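PDB 3NZP: arginine decarboxylase from Campylobacter jejuni subsp. jejuni, which probably catalyses the pyridoxal-phosphate-dependent decarboxylation of arginine to agmatine, a step in polyamine and spermidine biosynthesis. Local coordinates for residues 59-63 / 103-107; 112-117 / 136-142; 125-131 / 150-156; 181-185 / 203-207. All blocks are in the same frame, centred on the assembly; numbering follows the deposited sequence.

Contact 1: 59-63 / 103-107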
loop_
_atom_site.group_PDB
_atom_site.type_symbol
_atom_site.label_atom_id
_atom_site.label_comp_id
_atom_site.label_asym_id
_atom_site.label_seq_id
_atom_site.Cartn_x
_atom_site.Cartn_y
_atom_site.Cartn_z
ATOM N N ILE B 59 22.226 -1.464 -16.464
ATOM C CA ILE B 59 23.331 -2.224 -15.910
ATOM C C ILE B 59 24.651 -1.682 -16.427
ATOM O O ILE B 59 25.551 -1.390 -15.646
ATOM C CB ILE B 59 23.227 -3.702 -16.286
ATOM C CG1 ILE B 59 21.971 -4.304 -15.670
ATOM C CG2 ILE B 59 24.455 -4.457 -15.800
ATOM C CD1 ILE B 59 21.728 -5.724 -16.096
ATOM N N GLU B 60 24.773 -1.552 -17.742
ATOM C CA GLU B 60 26.012 -1.046 -18.302
ATOM C C GLU B 60 26.196 0.418 -17.960
ATOM O O GLU B 60 27.293 0.963 -18.056
ATOM C CB GLU B 60 26.063 -1.262 -19.820
ATOM C CG GLU B 60 24.790 -0.952 -20.569
ATOM C CD GLU B 60 24.805 -1.509 -21.999
ATOM O OE1 GLU B 60 25.004 -2.743 -22.168
ATOM O OE2 GLU B 60 24.608 -0.712 -22.952
ATOM N N ASN B 61 25.121 1.056 -17.537
ATOM C CA ASN B 61 25.211 2.447 -17.167
ATOM C C ASN B 61 25.844 2.536 -15.769
ATOM O O ASN B 61 26.663 3.408 -15.513
ATOM C CB ASN B 61 23.820 3.059 -17.215
ATOM C CG ASN B 61 23.843 4.557 -17.080
ATOM O OD1 ASN B 61 24.705 5.233 -17.643
ATOM N ND2 ASN B 61 22.880 5.095 -16.336
ATOM N N ILE B 62 25.486 1.615 -14.879
ATOM C CA ILE B 62 26.053 1.597 -13.535
ATOM C C ILE B 62 27.525 1.207 -13.627
ATOM O O ILE B 62 28.402 1.966 -13.208
ATOM C CB ILE B 62 25.312 0.598 -12.614
ATOM C CG1 ILE B 62 23.889 1.093 -12.361
ATOM C CG2 ILE B 62 26.026 0.459 -11.277
ATOM C CD1 ILE B 62 23.073 0.166 -11.513
ATOM N N TYR B 63 27.802 0.032 -14.183
ATOM C CA TYR B 63 29.186 -0.405 -14.332
ATOM C C TYR B 63 29.996 0.625 -15.125
ATOM O O TYR B 63 31.162 0.890 -14.815
ATOM C CB TYR B 63 29.233 -1.769 -15.014
ATOM C CG TYR B 63 28.990 -2.882 -14.044
ATOM C CD1 TYR B 63 27.701 -3.256 -13.671
ATOM C CD2 TYR B 63 30.062 -3.527 -13.446
ATOM C CE1 TYR B 63 27.493 -4.255 -12.718
ATOM C CE2 TYR B 63 29.870 -4.515 -12.499
ATOM C CZ TYR B 63 28.590 -4.875 -12.139
ATOM O OH TYR B 63 28.450 -5.858 -11.187
ATOM N N ASP B 103 27.309 -10.973 -17.891
ATOM C CA ASP B 103 28.592 -10.491 -18.382
ATOM C C ASP B 103 29.234 -9.502 -17.424
ATOM O O ASP B 103 30.430 -9.239 -17.514
ATOM C CB ASP B 103 28.401 -9.833 -19.748
ATOM C CG ASP B 103 28.220 -10.845 -20.866
ATOM O OD1 ASP B 103 27.570 -10.493 -21.881
ATOM O OD2 ASP B 103 28.736 -11.980 -20.732
ATOM N N TYR B 104 28.446 -8.969 -16.499
ATOM C CA TYR B 104 28.952 -7.991 -15.545
ATOM C C TYR B 104 29.129 -8.577 -14.151
ATOM O O TYR B 104 29.550 -7.884 -13.212
ATOM C CB TYR B 104 27.997 -6.808 -15.490
ATOM C CG TYR B 104 27.818 -6.130 -16.819
ATOM C CD1 TYR B 104 28.611 -5.041 -17.180
ATOM C CD2 TYR B 104 26.865 -6.579 -17.727
ATOM C CE1 TYR B 104 28.454 -4.412 -18.412
ATOM C CE2 TYR B 104 26.703 -5.958 -18.963
ATOM C CZ TYR B 104 27.496 -4.872 -19.298
ATOM O OH TYR B 104 27.289 -4.228 -20.491
ATOM N N ASN B 105 28.813 -9.862 -14.026
ATOM C CA ASN B 105 28.919 -10.559 -12.754
ATOM C C ASN B 105 27.991 -9.910 -11.728
ATOM O O ASN B 105 28.301 -9.837 -10.532
ATOM C CB ASN B 105 30.348 -10.525 -12.245
ATOM C CG ASN B 105 30.584 -11.541 -11.161
ATOM O OD1 ASN B 105 31.251 -11.261 -10.162
ATOM N ND2 ASN B 105 30.040 -12.737 -11.348
ATOM N N TYR B 106 26.847 -9.438 -12.221
ATOM C CA TYR B 106 25.835 -8.784 -11.402
ATOM C C TYR B 106 25.245 -9.815 -10.440
ATOM O O TYR B 106 24.813 -10.888 -10.855
ATOM C CB TYR B 106 24.749 -8.210 -12.318
ATOM C CG TYR B 106 24.059 -6.972 -11.797
ATOM C CD1 TYR B 106 23.289 -7.017 -10.641
ATOM C CD2 TYR B 106 24.173 -5.757 -12.461
ATOM C CE1 TYR B 106 22.646 -5.886 -10.155
ATOM C CE2 TYR B 106 23.532 -4.613 -11.986
ATOM C CZ TYR B 106 22.769 -4.683 -10.831
ATOM O OH TYR B 106 22.120 -3.557 -10.349
ATOM N N GLY B 107 25.228 -9.485 -9.155
ATOM C CA GLY B 107 24.714 -10.411 -8.161
ATOM C C GLY B 107 23.277 -10.175 -7.744
ATOM O O GLY B 107 22.574 -9.356 -8.333
#
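A cluster of three tyrosines joins helix 52-72 to the loop that leads into strand 107-110. Tyr63 comes from the helix, Tyr104 and Tyr106 from the loop. CB of Tyr104 sits over the centre of the Tyr63 ring, 3.9 Å from its centroid, in a CH-pi contact. The Tyr63 and Tyr104 rings meet obliquely, with their planes 45° apart. Tyr106 approaches Tyr63 from its edge, where Tyr106 CD2 lies 3.7 Å from Tyr63 CE1.

The cluster belongs to the TIM-barrel domain that binds the cofactor. Its loop segment runs into a barrel strand, and the Tyr106 side chain is about 8 Å from the bound pyridoxal phosphate.

Ile59 packs against two of the rings, mainly through its CG2 methyl. Its CG2 is anti to the backbone N (CG1 is at chi1 -64°). That turns CG2 over one face of Tyr104, 4.1 Å from the ring centroid and offset toward the rim. The same CG2 reaches the edge of Tyr106, 3.6 Å from Tyr106 CD2. Tyr63 OH is hydrogen-bonded to the backbone N of Ala81 in strand 79-84, which fixes the far end of the ring. Val325 of helix 323-326 touches both Ile59 and Tyr106.

Contact 2: 112-117 / 136-142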
loop_
_atom_site.group_PDB
_atom_site.type_symbol
_atom_site.label_atom_id
_atom_site.label_comp_id
_atom_site.label_asym_id
_atom_site.label_seq_id
_atom_site.Cartn_x
_atom_site.Cartn_y
_atom_site.Cartn_z
ATOM N N SER B 112 14.955 -12.672 2.762
ATOM C CA SER B 112 13.987 -13.604 3.313
ATOM C C SER B 112 14.244 -14.998 2.738
ATOM O O SER B 112 14.936 -15.147 1.726
ATOM C CB SER B 112 12.556 -13.161 2.963
ATOM O OG SER B 112 12.283 -13.321 1.575
ATOM N N LYS B 113 13.678 -16.012 3.386
ATOM C CA LYS B 113 13.834 -17.383 2.932
ATOM C C LYS B 113 13.345 -17.495 1.496
ATOM O O LYS B 113 14.014 -18.073 0.634
ATOM C CB LYS B 113 13.030 -18.325 3.822
ATOM C CG LYS B 113 13.494 -18.338 5.254
ATOM C CD LYS B 113 12.647 -19.264 6.087
ATOM C CE LYS B 113 13.021 -19.159 7.559
ATOM N NZ LYS B 113 12.108 -19.997 8.381
ATOM N N ALA B 114 12.173 -16.929 1.242
ATOM C CA ALA B 114 11.597 -16.966 -0.089
ATOM C C ALA B 114 12.553 -16.389 -1.132
ATOM O O ALA B 114 12.811 -17.020 -2.157
ATOM C CB ALA B 114 10.286 -16.193 -0.103
ATOM N N GLU B 115 13.082 -15.196 -0.866
ATOM C CA GLU B 115 13.998 -14.556 -1.801
ATOM C C GLU B 115 15.321 -15.297 -1.949
ATOM O O GLU B 115 15.852 -15.407 -3.059
ATOM C CB GLU B 115 14.274 -13.110 -1.382
ATOM C CG GLU B 115 13.039 -12.246 -1.340
ATOM C CD GLU B 115 13.357 -10.780 -1.141
ATOM O OE1 GLU B 115 14.296 -10.472 -0.377
ATOM O OE2 GLU B 115 12.658 -9.943 -1.738
ATOM N N LEU B 116 15.859 -15.794 -0.838
ATOM C CA LEU B 116 17.125 -16.513 -0.888
ATOM C C LEU B 116 16.992 -17.714 -1.816
ATOM O O LEU B 116 17.851 -17.939 -2.666
ATOM C CB LEU B 116 17.544 -17.000 0.505
ATOM C CG LEU B 116 19.048 -17.016 0.807
ATOM C CD1 LEU B 116 19.292 -17.955 1.961
ATOM C CD2 LEU B 116 19.854 -17.451 -0.406
ATOM N N LEU B 117 15.919 -18.488 -1.648
ATOM C CA LEU B 117 15.711 -19.648 -2.505
ATOM C C LEU B 117 15.707 -19.208 -3.957
ATOM O O LEU B 117 16.437 -19.765 -4.773
ATOM C CB LEU B 117 14.391 -20.365 -2.187
ATOM C CG LEU B 117 14.382 -21.629 -1.301
ATOM C CD1 LEU B 117 15.723 -22.347 -1.421
ATOM C CD2 LEU B 117 14.102 -21.270 0.156
ATOM N N ASP B 136 17.011 -17.000 11.129
ATOM C CA ASP B 136 16.840 -18.015 12.152
ATOM C C ASP B 136 17.751 -19.139 11.741
ATOM O O ASP B 136 18.442 -19.035 10.726
ATOM C CB ASP B 136 15.396 -18.509 12.234
ATOM C CG ASP B 136 14.862 -18.974 10.907
ATOM O OD1 ASP B 136 13.702 -19.443 10.877
ATOM O OD2 ASP B 136 15.593 -18.871 9.895
ATOM N N ARG B 137 17.760 -20.215 12.515
ATOM C CA ARG B 137 18.630 -21.330 12.192
ATOM C C ARG B 137 18.359 -21.816 10.782
ATOM O O ARG B 137 19.287 -22.114 10.039
ATOM C CB ARG B 137 18.437 -22.466 13.186
ATOM C CG ARG B 137 18.523 -22.029 14.651
ATOM C CD ARG B 137 18.688 -23.233 15.581
ATOM N NE ARG B 137 20.045 -23.777 15.510
ATOM C CZ ARG B 137 21.101 -23.244 16.121
ATOM N NH1 ARG B 137 22.298 -23.809 15.993
ATOM N NH2 ARG B 137 20.960 -22.159 16.877
ATOM N N GLU B 138 17.089 -21.873 10.398
ATOM C CA GLU B 138 16.745 -22.346 9.061
ATOM C C GLU B 138 17.370 -21.492 7.957
ATOM O O GLU B 138 18.045 -22.015 7.073
ATOM C CB GLU B 138 15.220 -22.411 8.884
ATOM C CG GLU B 138 14.757 -22.782 7.458
ATOM C CD GLU B 138 13.233 -22.867 7.299
ATOM O OE1 GLU B 138 12.757 -22.883 6.141
ATOM O OE2 GLU B 138 12.512 -22.922 8.323
ATOM N N LEU B 139 17.164 -20.181 8.001
ATOM C CA LEU B 139 17.724 -19.307 6.970
ATOM C C LEU B 139 19.255 -19.420 6.872
ATOM O O LEU B 139 19.812 -19.433 5.774
ATOM C CB LEU B 139 17.312 -17.856 7.239
ATOM C CG LEU B 139 17.583 -16.822 6.145
ATOM C CD1 LEU B 139 17.002 -17.262 4.825
ATOM C CD2 LEU B 139 16.965 -15.521 6.570
ATOM N N ILE B 140 19.926 -19.509 8.018
ATOM C CA ILE B 140 21.374 -19.638 8.036
ATOM C C ILE B 140 21.782 -20.946 7.368
ATOM O O ILE B 140 22.692 -20.982 6.535
ATOM C CB ILE B 140 21.908 -19.601 9.478
ATOM C CG1 ILE B 140 21.479 -18.284 10.129
ATOM C CG2 ILE B 140 23.419 -19.723 9.498
ATOM C CD1 ILE B 140 21.944 -18.118 11.552
ATOM N N ASN B 141 21.088 -22.021 7.721
ATOM C CA ASN B 141 21.379 -23.321 7.145
ATOM C C ASN B 141 21.251 -23.315 5.643
ATOM O O ASN B 141 22.154 -23.762 4.931
ATOM C CB ASN B 141 20.469 -24.379 7.734
ATOM C CG ASN B 141 21.119 -25.089 8.874
ATOM O OD1 ASN B 141 22.153 -25.727 8.697
ATOM N ND2 ASN B 141 20.533 -24.977 10.064
ATOM N N ILE B 142 20.136 -22.816 5.137
ATOM C CA ILE B 142 19.972 -22.784 3.699
ATOM C C ILE B 142 21.056 -21.914 3.062
ATOM O O ILE B 142 21.483 -22.168 1.935
ATOM C CB ILE B 142 18.569 -22.278 3.315
ATOM C CG1 ILE B 142 18.534 -21.918 1.833
ATOM C CG2 ILE B 142 18.199 -21.095 4.151
ATOM C CD1 ILE B 142 17.194 -21.399 1.392
#
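Lys113 leaves its helix with CG anti to the carbonyl carbon (chi1 -63°) and stays extended to NZ, which carries its amine across to Asp136 and Glu138. Glu138 has CG anti to the backbone N (chi1 175°) and is also extended, and the two side chains cross at about a right angle. Lys113 NZ forms a salt bridge to Asp136 OD1 at 3.0 Å, using the syn lone pair of that oxygen. A second salt bridge runs from Lys113 NZ to Glu138 OE2, also at 3.0 Å, but its hydrogen bond is weak.

Asp136 is also the N-cap of helix 137-148, and its OD2 accepts from Leu139 N at 2.8 Å. Ser112 caps helix 113-122 in the same way, through Glu115 N.

The second subunit adds to this buried network. Lys607 NZ of the second subunit forms a salt bridge with Glu138 OE2, its backbone N-H donates to Asp136 OD1, and Tyr605 O of the second subunit accepts from Lys113 NZ.

Farther along the helices the contact is apolar. Leu139 CD1 lies 3.7 Å from Lys113 CG and 3.7 Å from Leu116 CD1. Leu116 and Ile142 meet tip to tip.

The two helix segments run nearly parallel, 8° apart, with axes 10.5 Å from each other. They are neighbours on the outside of the barrel: Leu116 rests on Ile153 of strand 152-157, and Ile140 packs on Leu155 and on helix 160-170.

Contact 3: 125-131 / 150-156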
loop_
_atom_site.group_PDB
_atom_site.type_symbol
_atom_site.label_atom_id
_atom_site.label_comp_id
_atom_site.label_asym_id
_atom_site.label_seq_id
_atom_site.Cartn_x
_atom_site.Cartn_y
_atom_site.Cartn_z
ATOM N N GLU B 125 25.987 -18.741 -11.320
ATOM C CA GLU B 125 27.034 -19.317 -10.486
ATOM C C GLU B 125 28.287 -18.451 -10.582
ATOM O O GLU B 125 28.750 -18.130 -11.676
ATOM C CB GLU B 125 27.357 -20.748 -10.941
ATOM C CG GLU B 125 26.326 -21.803 -10.531
ATOM C CD GLU B 125 26.762 -22.611 -9.319
ATOM O OE1 GLU B 125 26.000 -23.498 -8.881
ATOM O OE2 GLU B 125 27.873 -22.358 -8.808
ATOM N N GLY B 126 28.824 -18.057 -9.437
ATOM C CA GLY B 126 30.011 -17.235 -9.461
ATOM C C GLY B 126 29.715 -15.810 -9.039
ATOM O O GLY B 126 30.558 -15.144 -8.418
ATOM N N ALA B 127 28.514 -15.336 -9.368
ATOM C CA ALA B 127 28.104 -13.988 -8.994
ATOM C C ALA B 127 27.808 -14.010 -7.507
ATOM O O ALA B 127 27.414 -15.051 -6.958
ATOM C CB ALA B 127 26.879 -13.572 -9.765
ATOM N N PRO B 128 28.001 -12.874 -6.826
ATOM C CA PRO B 128 27.751 -12.796 -5.388
ATOM C C PRO B 128 26.265 -12.749 -5.019
ATOM O O PRO B 128 25.422 -12.239 -5.771
ATOM C CB PRO B 128 28.499 -11.533 -4.985
ATOM C CG PRO B 128 28.280 -10.650 -6.160
ATOM C CD PRO B 128 28.449 -11.577 -7.354
ATOM N N ILE B 129 25.955 -13.309 -3.860
ATOM C CA ILE B 129 24.606 -13.307 -3.356
ATOM C C ILE B 129 24.730 -12.814 -1.933
ATOM O O ILE B 129 25.361 -13.467 -1.100
ATOM C CB ILE B 129 23.994 -14.725 -3.371
ATOM C CG1 ILE B 129 23.732 -15.156 -4.808
ATOM C CG2 ILE B 129 22.678 -14.752 -2.605
ATOM C CD1 ILE B 129 23.147 -16.537 -4.912
ATOM N N THR B 130 24.184 -11.636 -1.658
ATOM C CA THR B 130 24.242 -11.112 -0.300
ATOM C C THR B 130 22.900 -11.421 0.343
ATOM O O THR B 130 21.882 -11.537 -0.349
ATOM C CB THR B 130 24.501 -9.580 -0.256
ATOM O OG1 THR B 130 23.634 -8.911 -1.178
ATOM C CG2 THR B 130 25.952 -9.263 -0.596
ATOM N N VAL B 131 22.902 -11.570 1.661
ATOM C CA VAL B 131 21.681 -11.876 2.394
ATOM C C VAL B 131 21.513 -10.970 3.623
ATOM O O VAL B 131 22.267 -11.069 4.592
ATOM C CB VAL B 131 21.670 -13.356 2.878
ATOM C CG1 VAL B 131 20.320 -13.685 3.478
ATOM C CG2 VAL B 131 21.976 -14.296 1.730
ATOM N N GLY B 150 27.988 -24.380 -4.278
ATOM C CA GLY B 150 28.972 -23.728 -5.121
ATOM C C GLY B 150 28.742 -22.237 -5.361
ATOM O O GLY B 150 29.410 -21.623 -6.199
ATOM N N HIS B 151 27.812 -21.643 -4.623
ATOM C CA HIS B 151 27.495 -20.228 -4.784
ATOM C C HIS B 151 28.385 -19.291 -3.998
ATOM O O HIS B 151 28.951 -19.658 -2.975
ATOM C CB HIS B 151 26.043 -19.962 -4.380
ATOM C CG HIS B 151 25.098 -19.916 -5.532
ATOM N ND1 HIS B 151 23.855 -20.510 -5.497
ATOM C CD2 HIS B 151 25.209 -19.342 -6.754
ATOM C CE1 HIS B 151 23.242 -20.307 -6.650
ATOM N NE2 HIS B 151 24.043 -19.601 -7.429
ATOM N N ASN B 152 28.498 -18.063 -4.476
ATOM C CA ASN B 152 29.306 -17.083 -3.786
ATOM C C ASN B 152 28.381 -16.307 -2.852
ATOM O O ASN B 152 28.058 -15.148 -3.110
ATOM C CB ASN B 152 29.925 -16.156 -4.807
ATOM C CG ASN B 152 30.770 -15.098 -4.176
ATOM O OD1 ASN B 152 31.340 -14.262 -4.873
ATOM N ND2 ASN B 152 30.864 -15.118 -2.851
ATOM N N ILE B 153 27.956 -16.942 -1.760
ATOM C CA ILE B 153 27.032 -16.295 -0.834
ATOM C C ILE B 153 27.702 -15.669 0.384
ATOM O O ILE B 153 28.703 -16.176 0.888
ATOM C CB ILE B 153 25.931 -17.293 -0.381
ATOM C CG1 ILE B 153 24.887 -16.575 0.468
ATOM C CG2 ILE B 153 26.544 -18.440 0.391
ATOM C CD1 ILE B 153 23.687 -17.434 0.827
ATOM N N THR B 154 27.145 -14.546 0.833
ATOM C CA THR B 154 27.647 -13.814 1.998
ATOM C C THR B 154 26.481 -13.537 2.934
ATOM O O THR B 154 25.502 -12.903 2.538
ATOM C CB THR B 154 28.263 -12.433 1.596
ATOM O OG1 THR B 154 29.421 -12.631 0.771
ATOM C CG2 THR B 154 28.661 -11.636 2.836
ATOM N N LEU B 155 26.572 -14.012 4.171
ATOM C CA LEU B 155 25.512 -13.765 5.152
ATOM C C LEU B 155 25.865 -12.524 5.951
ATOM O O LEU B 155 26.846 -12.516 6.689
ATOM C CB LEU B 155 25.380 -14.946 6.114
ATOM C CG LEU B 155 24.332 -16.012 5.815
ATOM C CD1 LEU B 155 24.148 -16.214 4.336
ATOM C CD2 LEU B 155 24.761 -17.289 6.488
ATOM N N THR B 156 25.071 -11.473 5.811
ATOM C CA THR B 156 25.330 -10.247 6.548
ATOM C C THR B 156 24.631 -10.270 7.918
ATOM O O THR B 156 23.400 -10.287 7.988
ATOM C CB THR B 156 24.848 -9.028 5.745
ATOM O OG1 THR B 156 25.558 -8.958 4.505
ATOM C CG2 THR B 156 25.080 -7.756 6.524
#
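Ile129 and Ile153 pair across two parallel strands, and backbone hydrogen bonds carry the contact. Ile129 N donates to Asn152 O at 2.9 Å. Ile129 O accepts from Thr154 N at 2.8 Å. Farther on, Val131 N gives a weak bond to Thr154 O, and Thr156 N donates to Val131 O at 3.1 Å. Ile129 and Val131 thus each bond to the residues on both sides of their partner, as in a parallel sheet. The alpha carbons add weaker CH···O contacts, including Ile153 CA to Ile129 O at 3.3 Å.

The apolar contacts lie on the face that holds Ile129, Val131, Ile153 and Leu155. Val131 CG2 is anti to the carbonyl carbon (CG1 is at chi1 -173°). It touches Ile153 CD1 (3.7 Å) and Leu155 CD1 (3.9 Å), and the three methyls form a triangle. Helix 137-148 covers this face, with Ala146 and Ala147 on Ile153.

The aromatic contact is a CH-pi one near the N-terminal end of the pair, where His151 precedes the second strand. Ile129 CD1 stands over the centre of the His151 ring, 3.9 Å from its centroid and 6° off the normal.

Thr130 and Thr154 are on the other face. Thr130 OG1 is hydrogen-bonded to Glu320, a residue of the cofactor pocket, and the Thr130 side chain is about 7 Å from the pyridoxal phosphate. Strand 128-131, helix 137-148 and strand 152-157 form a beta-alpha-beta unit, the repeating element of a TIM barrel.

Contact 4: 181-185 / 203-207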
loop_
_atom_site.group_PDB
_atom_site.type_symbol
_atom_site.label_atom_id
_atom_site.label_comp_id
_atom_site.label_asym_id
_atom_site.label_seq_id
_atom_site.Cartn_x
_atom_site.Cartn_y
_atom_site.Cartn_z
ATOM N N GLY B 181 29.277 -11.265 6.600
ATOM C CA GLY B 181 29.298 -9.824 6.405
ATOM C C GLY B 181 28.803 -9.147 7.670
ATOM O O GLY B 181 27.943 -9.697 8.361
ATOM N N LEU B 182 29.333 -7.972 8.002
ATOM C CA LEU B 182 28.870 -7.280 9.210
ATOM C C LEU B 182 28.205 -5.954 8.863
ATOM O O LEU B 182 28.819 -5.096 8.237
ATOM C CB LEU B 182 30.035 -7.026 10.181
ATOM C CG LEU B 182 30.756 -8.248 10.753
ATOM C CD1 LEU B 182 31.768 -7.791 11.781
ATOM C CD2 LEU B 182 29.755 -9.192 11.394
ATOM N N ARG B 183 26.946 -5.794 9.255
ATOM C CA ARG B 183 26.227 -4.559 8.975
ATOM C C ARG B 183 26.595 -3.542 10.045
ATOM O O ARG B 183 26.289 -3.726 11.223
ATOM C CB ARG B 183 24.713 -4.792 8.998
ATOM C CG ARG B 183 23.916 -3.575 8.606
ATOM C CD ARG B 183 22.438 -3.809 8.741
ATOM N NE ARG B 183 21.676 -2.648 8.291
ATOM C CZ ARG B 183 20.363 -2.494 8.450
ATOM N NH1 ARG B 183 19.777 -1.390 7.998
ATOM N NH2 ARG B 183 19.633 -3.428 9.058
ATOM N N VAL B 184 27.243 -2.460 9.642
ATOM C CA VAL B 184 27.641 -1.463 10.614
ATOM C C VAL B 184 26.554 -0.438 10.917
ATOM O O VAL B 184 25.817 -0.018 10.033
ATOM C CB VAL B 184 28.909 -0.737 10.150
ATOM C CG1 VAL B 184 30.032 -1.759 9.947
ATOM C CG2 VAL B 184 28.634 0.021 8.871
ATOM N N ARG B 185 26.458 -0.053 12.184
ATOM C CA ARG B 185 25.495 0.936 12.630
ATOM C C ARG B 185 26.174 2.283 12.392
ATOM O O ARG B 185 27.209 2.554 12.989
ATOM C CB ARG B 185 25.227 0.738 14.121
ATOM C CG ARG B 185 24.270 1.722 14.751
ATOM C CD ARG B 185 22.832 1.321 14.488
ATOM N NE ARG B 185 22.452 0.079 15.171
ATOM C CZ ARG B 185 22.240 -0.029 16.480
ATOM N NH1 ARG B 185 21.897 -1.204 17.002
ATOM N NH2 ARG B 185 22.370 1.037 17.266
ATOM N N LYS B 203 18.161 2.154 11.910
ATOM C CA LYS B 203 18.666 2.096 13.279
ATOM C C LYS B 203 19.123 0.682 13.678
ATOM O O LYS B 203 19.172 0.343 14.862
ATOM C CB LYS B 203 17.587 2.597 14.246
ATOM C CG LYS B 203 16.254 1.866 14.110
ATOM C CD LYS B 203 15.152 2.528 14.935
ATOM C CE LYS B 203 14.820 3.923 14.424
ATOM N NZ LYS B 203 13.761 4.571 15.245
ATOM N N PHE B 204 19.470 -0.127 12.679
ATOM C CA PHE B 204 19.932 -1.504 12.884
ATOM C C PHE B 204 21.408 -1.611 12.525
ATOM O O PHE B 204 21.944 -0.745 11.841
ATOM C CB PHE B 204 19.137 -2.446 11.997
ATOM C CG PHE B 204 17.669 -2.355 12.207
ATOM C CD1 PHE B 204 17.069 -3.057 13.237
ATOM C CD2 PHE B 204 16.883 -1.556 11.380
ATOM C CE1 PHE B 204 15.706 -2.974 13.445
ATOM C CE2 PHE B 204 15.512 -1.463 11.580
ATOM C CZ PHE B 204 14.921 -2.174 12.615
ATOM N N GLY B 205 22.055 -2.684 12.964
ATOM C CA GLY B 205 23.468 -2.852 12.683
ATOM C C GLY B 205 24.231 -3.041 13.980
ATOM O O GLY B 205 23.654 -2.955 15.063
ATOM N N LEU B 206 25.528 -3.300 13.878
ATOM C CA LEU B 206 26.336 -3.514 15.063
ATOM C C LEU B 206 27.009 -2.229 15.518
ATOM O O LEU B 206 27.531 -1.480 14.701
ATOM C CB LEU B 206 27.393 -4.577 14.782
ATOM C CG LEU B 206 26.903 -5.941 14.323
ATOM C CD1 LEU B 206 28.109 -6.818 14.049
ATOM C CD2 LEU B 206 26.022 -6.576 15.376
ATOM N N THR B 207 26.996 -1.978 16.821
ATOM C CA THR B 207 27.630 -0.783 17.358
ATOM C C THR B 207 29.141 -0.969 17.303
ATOM O O THR B 207 29.623 -2.063 17.024
ATOM C CB THR B 207 27.223 -0.545 18.808
ATOM O OG1 THR B 207 27.898 -1.484 19.658
ATOM C CG2 THR B 207 25.730 -0.728 18.956
#
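Arg183 O accepts a hydrogen bond from Leu206 N at 2.8 Å. The return bond runs from Arg185 N to Leu206 O at 3.1 Å. Together the two bonds form a single bridge between Val184 and Leu206. Gly205 CA lies 3.3 Å from Arg183 O, close against this backbone.

Arg185 folds back over the incoming loop. Its chain leaves with CG anti to the backbone N, then bends at chi2 (82°) and again at chi3 (67°). This brings both NE and NH1 to Gly205 O, in weak bonds of 3.3 Å from Arg185 NE and 3.1 Å from Arg185 NH1. Lys203 O lies over one face of the guanidinium, and Thr207 CG2 lies over the opposite face.

Arg183 is extended instead and crosses Phe204 obliquely, its NH2 end at Phe204 CB and its guanidinium plane 25° from that of the ring. Arg183 NH2 forms a salt bridge to Glu158. The arginine also touches His231, and its side chain is about 4 Å from that of His233; both histidines belong to the cofactor pocket. The Phe204 ring meets Trp479 of the second subunit.

Leu182 CD2 and Leu206 CD1 touch at 3.9 Å, and both leucines pack on Leu211 of helix 208-220. Thr207 is the N-cap of that helix, its OG1 accepting from Glu210 N. The contact lies at the C-terminal end of strand 179-183, the end of a TIM barrel where the active site is found, and it ties the loop beyond this strand back to the strand before the next helix begins.

Overall arrangement
From the N terminus, contact 1 comes first. It closes a loop from helix 52-72 through strand 79-84 and helix 91-100 to the start of strand 107-110. Contacts 2 and 3 follow and cross, because their segments alternate along the chain. Contact 2 joins two outer helices, and contact 3 joins the strands beneath them; Leu116 touches Val131 where they meet. Contact 4 closes the last loop, between strand 179-183 and helix 208-220, whose residues 189-202 are not modelled. Contact 1 touches contact 3 through Asn105 and Ala127, and contact 3 meets contact 4 between neighbouring strands 152-157 and 179-183. All four lie in the barrel domain. Contacts 2, 3 and 4 also touch the second subunit.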